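Local coordinates for protein alpha-/beta-galactoside alpha-2,3-sialyltransferase (Photobacterium phosphoreum, PDB 2ZWI) that probably transfers sialic acid from CMP-sialic acid to galactosides in alpha-2,3 linkage and holds cytidine monophosphate between the two Rossmann-like halves of a GT-B fold, at residues Y8-R11 against P15-Q18; S114-R119 against N158-S163. All blocks are in the same frame, centred on the assembly; numbering follows the deposited sequence.

Overall arrangement
Both contacts are buried in the N-terminal Rossmann-like half of the GT-B fold, yet they join different elements by different chemistry. Interaction 1 ties the end of strand 3-10 to helix 14-26: one carboxylate takes a firm bond from a threonine hydroxyl and a weak one from its amide in the first helical turn. Interaction 2 sets helix 114-125 against the end of helix 156-159 and the turn after it by van der Waals contact, the polar groups turning to partners elsewhere. The centres of interactions 1 and 2 are about 16 Å apart, the nearest atoms of interactions 1 and 2 about 6 Å. Side chains of both lie within about 9 Å of the bound nucleotide without belonging to its pocket.

Interaction 1. Residues Y8-R11 against P15-Q18; sequences YVDR and PTIQ
D10 reaches from the end of strand 3-10 to P15 and T16 in the first turn of helix 14-26, the opening strand-to-helix step of a beta-alpha-beta unit that ends in strand 31-36. It is a worked example of how a Rossmann-like domain, here the N-terminal half of a GT-B enzyme, ties a strand to its following helix through one carboxylate. With CG anti to the backbone N (chi1 -174°), the aspartate turns its oxygens toward the helix start. T16 OG1 lies 2.8 Å from D10 OD2, which receives it on its anti lone pair, the one turned away from OD1. The amide adds a weak, bent bond, T16 N to D10 OD2, at 3.1 Å. The threonine hydroxyl stands beside its own backbone N, which brings the two donors to one oxygen.

The tight packing continues on the proline, which the aspartate side chain crosses at about a right angle. P15 CD comes within 3.4 Å of D10 OD2, and P15 CB within 3.5 Å of D10 CG, setting ring carbons against the carboxylate. The other oxygen, D10 OD1, takes N82 ND2 and A12 N, which help fix the rotation of the group. Just past the strand, R11 turns from the helix to a salt bridge with D88.

The looser side holds one water beside the threonine, although T16 itself is buried against W36 and Y39. The water donates to T16 OG1 at 2.8 Å and, more weakly, to D10 O; the hydroxyl thus accepts from the water while donating to D10 OD2.

Interaction 2. Residues S114-R119 against N158-S163; sequences SAEYVR and NIYGFS
E116 of helix 114-125 meets I159 and Y160 where helix 156-159 runs out, inside the long helical connection that carries the chain from strand 104-110 to its parallel neighbour 168-172 in the Rossmann-like N-terminal half of the GT-B fold. The case illustrates how a glutamate can serve a contact through its hydrocarbon stem and spend its carboxylate elsewhere.

N158 takes its place in the last helical turn. I159 is the first to touch: its CD1 lies 4.3 Å from E116 CG, a loose methyl-to-methylene approach between backbones whose CA atoms, E116 and I159, are 9.1 Å apart.

Y160, the first residue to leave helical geometry, carries the closer part. Its CG sits beside the backbone N (chi1 -72°), which sends the ring toward helix 114-125, where it crosses the glutamate side chain at about a right angle. Y160 OH then lies 3.5 Å from E116 CB and equally near E116 CG. The glutamate is bent at its second torsion (87°), so its carboxylate swings off this line, its plane 52° from that of the ring. Each polar end has its own partner nearby, Y160 OH on D111 OD1 and E116 OE1 on D112 N, both in the turn that precedes helix 114-125.

At G161 the backbone folds back, G161 N bonded to N158 O at 3.0 Å. F162 faces helix 86-98 instead, touching A86, V90 and I93. One tyrosine hydroxyl from strand 168-172 spans the turn, for Y170 OH is hydrogen-bonded to both I159 O and F162 N.

Interaction 1. Residues Y8-R11 against P15-Q18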
loop_
_atom_site.group_PDB
_atom_site.type_symbol
_atom_site.label_atom_id
_atom_site.label_comp_id
_atom_site.label_asym_id
_atom_site.label_seq_id
_atom_site.Cartn_x
_atom_site.Cartn_y
_atom_site.Cartn_z
ATOM N N TYR A 8 -5.811 8.668 -12.044
ATOM C CA TYR A 8 -5.393 8.193 -10.727
ATOM C C TYR A 8 -6.586 7.593 -9.990
ATOM O O TYR A 8 -7.550 8.303 -9.692
ATOM C CB TYR A 8 -4.786 9.355 -9.918
ATOM C CG TYR A 8 -3.476 9.871 -10.503
ATOM C CD1 TYR A 8 -2.267 9.268 -10.179
ATOM C CD2 TYR A 8 -3.458 10.947 -11.382
ATOM C CE1 TYR A 8 -1.069 9.716 -10.714
ATOM C CE2 TYR A 8 -2.257 11.411 -11.930
ATOM C CZ TYR A 8 -1.071 10.786 -11.595
ATOM O OH TYR A 8 0.127 11.229 -12.117
ATOM N N VAL A 9 -6.520 6.294 -9.700
ATOM C CA VAL A 9 -7.586 5.598 -8.980
ATOM C C VAL A 9 -7.030 4.698 -7.868
ATOM O O VAL A 9 -5.921 4.151 -7.992
ATOM C CB VAL A 9 -8.513 4.776 -9.924
ATOM C CG1 VAL A 9 -9.381 5.699 -10.802
ATOM C CG2 VAL A 9 -7.704 3.805 -10.801
ATOM N N ASP A 10 -7.793 4.590 -6.779
ATOM C CA ASP A 10 -7.476 3.723 -5.630
ATOM C C ASP A 10 -8.664 3.608 -4.686
ATOM O O ASP A 10 -9.410 4.562 -4.480
ATOM C CB ASP A 10 -6.269 4.237 -4.833
ATOM C CG ASP A 10 -5.838 3.278 -3.714
ATOM O OD1 ASP A 10 -6.000 2.046 -3.847
ATOM O OD2 ASP A 10 -5.324 3.761 -2.684
ATOM N N ARG A 11 -8.798 2.427 -4.093
ATOM C CA ARG A 11 -9.819 2.134 -3.088
ATOM C C ARG A 11 -9.256 2.143 -1.678
ATOM O O ARG A 11 -10.004 2.271 -0.706
ATOM C CB ARG A 11 -10.397 0.741 -3.342
ATOM C CG ARG A 11 -10.952 0.541 -4.708
ATOM C CD ARG A 11 -11.883 -0.644 -4.691
ATOM N NE ARG A 11 -12.310 -0.971 -6.043
ATOM C CZ ARG A 11 -13.222 -1.890 -6.339
ATOM N NH1 ARG A 11 -13.538 -2.119 -7.608
ATOM N NH2 ARG A 11 -13.809 -2.583 -5.370
ATOM N N PRO A 15 -1.650 2.947 -2.319
ATOM C CA PRO A 15 -1.513 3.499 -3.679
ATOM C C PRO A 15 -1.832 4.994 -3.780
ATOM O O PRO A 15 -1.192 5.695 -4.546
ATOM C CB PRO A 15 -2.498 2.662 -4.509
ATOM C CG PRO A 15 -2.601 1.356 -3.755
ATOM C CD PRO A 15 -2.567 1.786 -2.299
ATOM N N THR A 16 -2.804 5.477 -3.006
ATOM C CA THR A 16 -3.162 6.881 -3.038
ATOM C C THR A 16 -1.978 7.723 -2.584
ATOM O O THR A 16 -1.605 8.672 -3.264
ATOM C CB THR A 16 -4.401 7.184 -2.167
ATOM O OG1 THR A 16 -5.551 6.528 -2.719
ATOM C CG2 THR A 16 -4.653 8.674 -2.091
ATOM N N ILE A 17 -1.385 7.355 -1.448
ATOM C CA ILE A 17 -0.275 8.114 -0.856
ATOM C C ILE A 17 0.942 8.143 -1.794
ATOM O O ILE A 17 1.566 9.192 -1.985
ATOM C CB ILE A 17 0.113 7.551 0.557
ATOM C CG1 ILE A 17 -1.068 7.635 1.548
ATOM C CG2 ILE A 17 1.374 8.217 1.104
ATOM C CD1 ILE A 17 -1.502 9.039 1.949
ATOM N N GLN A 18 1.269 6.989 -2.375
ATOM C CA GLN A 18 2.318 6.892 -3.396
ATOM C C GLN A 18 1.965 7.678 -4.673
ATOM O O GLN A 18 2.820 8.338 -5.271
ATOM C CB GLN A 18 2.630 5.429 -3.713
ATOM C CG GLN A 18 3.513 4.739 -2.652
ATOM C CD GLN A 18 4.984 5.109 -2.780
ATOM O OE1 GLN A 18 5.744 5.041 -1.816
ATOM N NE2 GLN A 18 5.392 5.487 -3.976
HETATM O O HOH W 1 -8.147 6.198 -1.702
#

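Interaction 2. Residues S114-R119 against N158-S163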
loop_
_atom_site.group_PDB
_atom_site.type_symbol
_atom_site.label_atom_id
_atom_site.label_comp_id
_atom_site.label_asym_id
_atom_site.label_seq_id
_atom_site.Cartn_x
_atom_site.Cartn_y
_atom_site.Cartn_z
ATOM N N SER A 114 -0.606 -5.997 2.177
ATOM C CA SER A 114 -0.203 -7.374 2.444
ATOM C C SER A 114 -0.847 -8.434 1.533
ATOM O O SER A 114 -0.276 -9.516 1.339
ATOM C CB SER A 114 -0.497 -7.719 3.911
ATOM O OG SER A 114 -1.889 -7.841 4.120
ATOM N N ALA A 115 -2.032 -8.136 0.999
ATOM C CA ALA A 115 -2.779 -9.089 0.160
ATOM C C ALA A 115 -1.984 -9.589 -1.047
ATOM O O ALA A 115 -1.964 -10.796 -1.307
ATOM C CB ALA A 115 -4.123 -8.505 -0.282
ATOM N N GLU A 116 -1.324 -8.685 -1.780
ATOM C CA GLU A 116 -0.495 -9.114 -2.914
ATOM C C GLU A 116 0.589 -10.101 -2.476
ATOM O O GLU A 116 0.893 -11.048 -3.197
ATOM C CB GLU A 116 0.155 -7.931 -3.640
ATOM C CG GLU A 116 -0.774 -7.156 -4.560
ATOM C CD GLU A 116 -1.532 -6.047 -3.835
ATOM O OE1 GLU A 116 -1.896 -5.034 -4.488
ATOM O OE2 GLU A 116 -1.755 -6.176 -2.613
ATOM N N TYR A 117 1.144 -9.881 -1.282
ATOM C CA TYR A 117 2.267 -10.681 -0.770
ATOM C C TYR A 117 1.826 -12.031 -0.220
ATOM O O TYR A 117 2.542 -13.031 -0.363
ATOM C CB TYR A 117 3.140 -9.840 0.195
ATOM C CG TYR A 117 3.826 -8.771 -0.621
ATOM C CD1 TYR A 117 3.206 -7.542 -0.863
ATOM C CD2 TYR A 117 5.048 -9.026 -1.249
ATOM C CE1 TYR A 117 3.805 -6.583 -1.676
ATOM C CE2 TYR A 117 5.659 -8.065 -2.054
ATOM C CZ TYR A 117 5.026 -6.858 -2.269
ATOM O OH TYR A 117 5.623 -5.924 -3.075
ATOM N N VAL A 118 0.631 -12.067 0.365
ATOM C CA VAL A 118 -0.025 -13.337 0.721
ATOM C C VAL A 118 -0.301 -14.167 -0.548
ATOM O O VAL A 118 -0.005 -15.367 -0.604
ATOM C CB VAL A 118 -1.307 -13.098 1.573
ATOM C CG1 VAL A 118 -2.123 -14.385 1.737
ATOM C CG2 VAL A 118 -0.920 -12.560 2.959
ATOM N N ARG A 119 -0.822 -13.505 -1.583
ATOM C CA ARG A 119 -1.079 -14.159 -2.853
ATOM C C ARG A 119 0.201 -14.640 -3.555
ATOM O O ARG A 119 0.230 -15.754 -4.100
ATOM C CB ARG A 119 -1.947 -13.262 -3.735
ATOM C CG ARG A 119 -3.363 -13.161 -3.186
ATOM C CD ARG A 119 -4.241 -12.183 -3.933
ATOM N NE ARG A 119 -5.557 -12.082 -3.289
ATOM C CZ ARG A 119 -6.705 -12.021 -3.952
ATOM N NH1 ARG A 119 -6.714 -12.075 -5.276
ATOM N NH2 ARG A 119 -7.848 -11.925 -3.298
ATOM N N ASN A 158 -2.836 -12.725 -13.184
ATOM C CA ASN A 158 -3.608 -11.696 -13.892
ATOM C C ASN A 158 -3.216 -10.286 -13.506
ATOM O O ASN A 158 -2.887 -9.472 -14.373
ATOM C CB ASN A 158 -5.117 -11.894 -13.666
ATOM C CG ASN A 158 -5.672 -13.075 -14.447
ATOM O OD1 ASN A 158 -4.980 -13.665 -15.268
ATOM N ND2 ASN A 158 -6.933 -13.414 -14.199
ATOM N N ILE A 159 -3.246 -10.001 -12.206
ATOM C CA ILE A 159 -2.925 -8.654 -11.715
ATOM C C ILE A 159 -1.474 -8.262 -12.014
ATOM O O ILE A 159 -1.212 -7.104 -12.306
ATOM C CB ILE A 159 -3.321 -8.444 -10.228
ATOM C CG1 ILE A 159 -2.437 -9.266 -9.276
ATOM C CG2 ILE A 159 -4.799 -8.782 -10.029
ATOM C CD1 ILE A 159 -2.767 -9.074 -7.798
ATOM N N TYR A 160 -0.553 -9.229 -11.987
ATOM C CA TYR A 160 0.830 -8.958 -12.399
ATOM C C TYR A 160 1.124 -9.269 -13.879
ATOM O O TYR A 160 2.296 -9.364 -14.284
ATOM C CB TYR A 160 1.840 -9.651 -11.463
ATOM C CG TYR A 160 1.946 -9.020 -10.085
ATOM C CD1 TYR A 160 2.523 -7.759 -9.918
ATOM C CD2 TYR A 160 1.483 -9.686 -8.950
ATOM C CE1 TYR A 160 2.624 -7.164 -8.651
ATOM C CE2 TYR A 160 1.596 -9.114 -7.677
ATOM C CZ TYR A 160 2.168 -7.847 -7.537
ATOM O OH TYR A 160 2.275 -7.266 -6.289
ATOM N N GLY A 161 0.075 -9.401 -14.695
ATOM C CA GLY A 161 0.248 -9.877 -16.066
ATOM C C GLY A 161 -0.019 -8.873 -17.176
ATOM O O GLY A 161 -0.051 -9.253 -18.352
ATOM N N PHE A 162 -0.191 -7.600 -16.816
ATOM C CA PHE A 162 -0.586 -6.559 -17.783
ATOM C C PHE A 162 0.536 -6.093 -18.713
ATOM O O PHE A 162 0.251 -5.575 -19.801
ATOM C CB PHE A 162 -1.173 -5.331 -17.067
ATOM C CG PHE A 162 -2.594 -5.503 -16.599
ATOM C CD1 PHE A 162 -3.637 -4.863 -17.260
ATOM C CD2 PHE A 162 -2.885 -6.288 -15.475
ATOM C CE1 PHE A 162 -4.960 -5.010 -16.831
ATOM C CE2 PHE A 162 -4.201 -6.441 -15.030
ATOM C CZ PHE A 162 -5.242 -5.804 -15.705
ATOM N N SER A 163 1.802 -6.245 -18.298
ATOM C CA SER A 163 2.924 -5.835 -19.172
ATOM C C SER A 163 2.994 -6.654 -20.482
ATOM O O SER A 163 3.688 -6.267 -21.434
ATOM C CB SER A 163 4.261 -5.845 -18.425
ATOM O OG SER A 163 4.780 -7.163 -18.294
#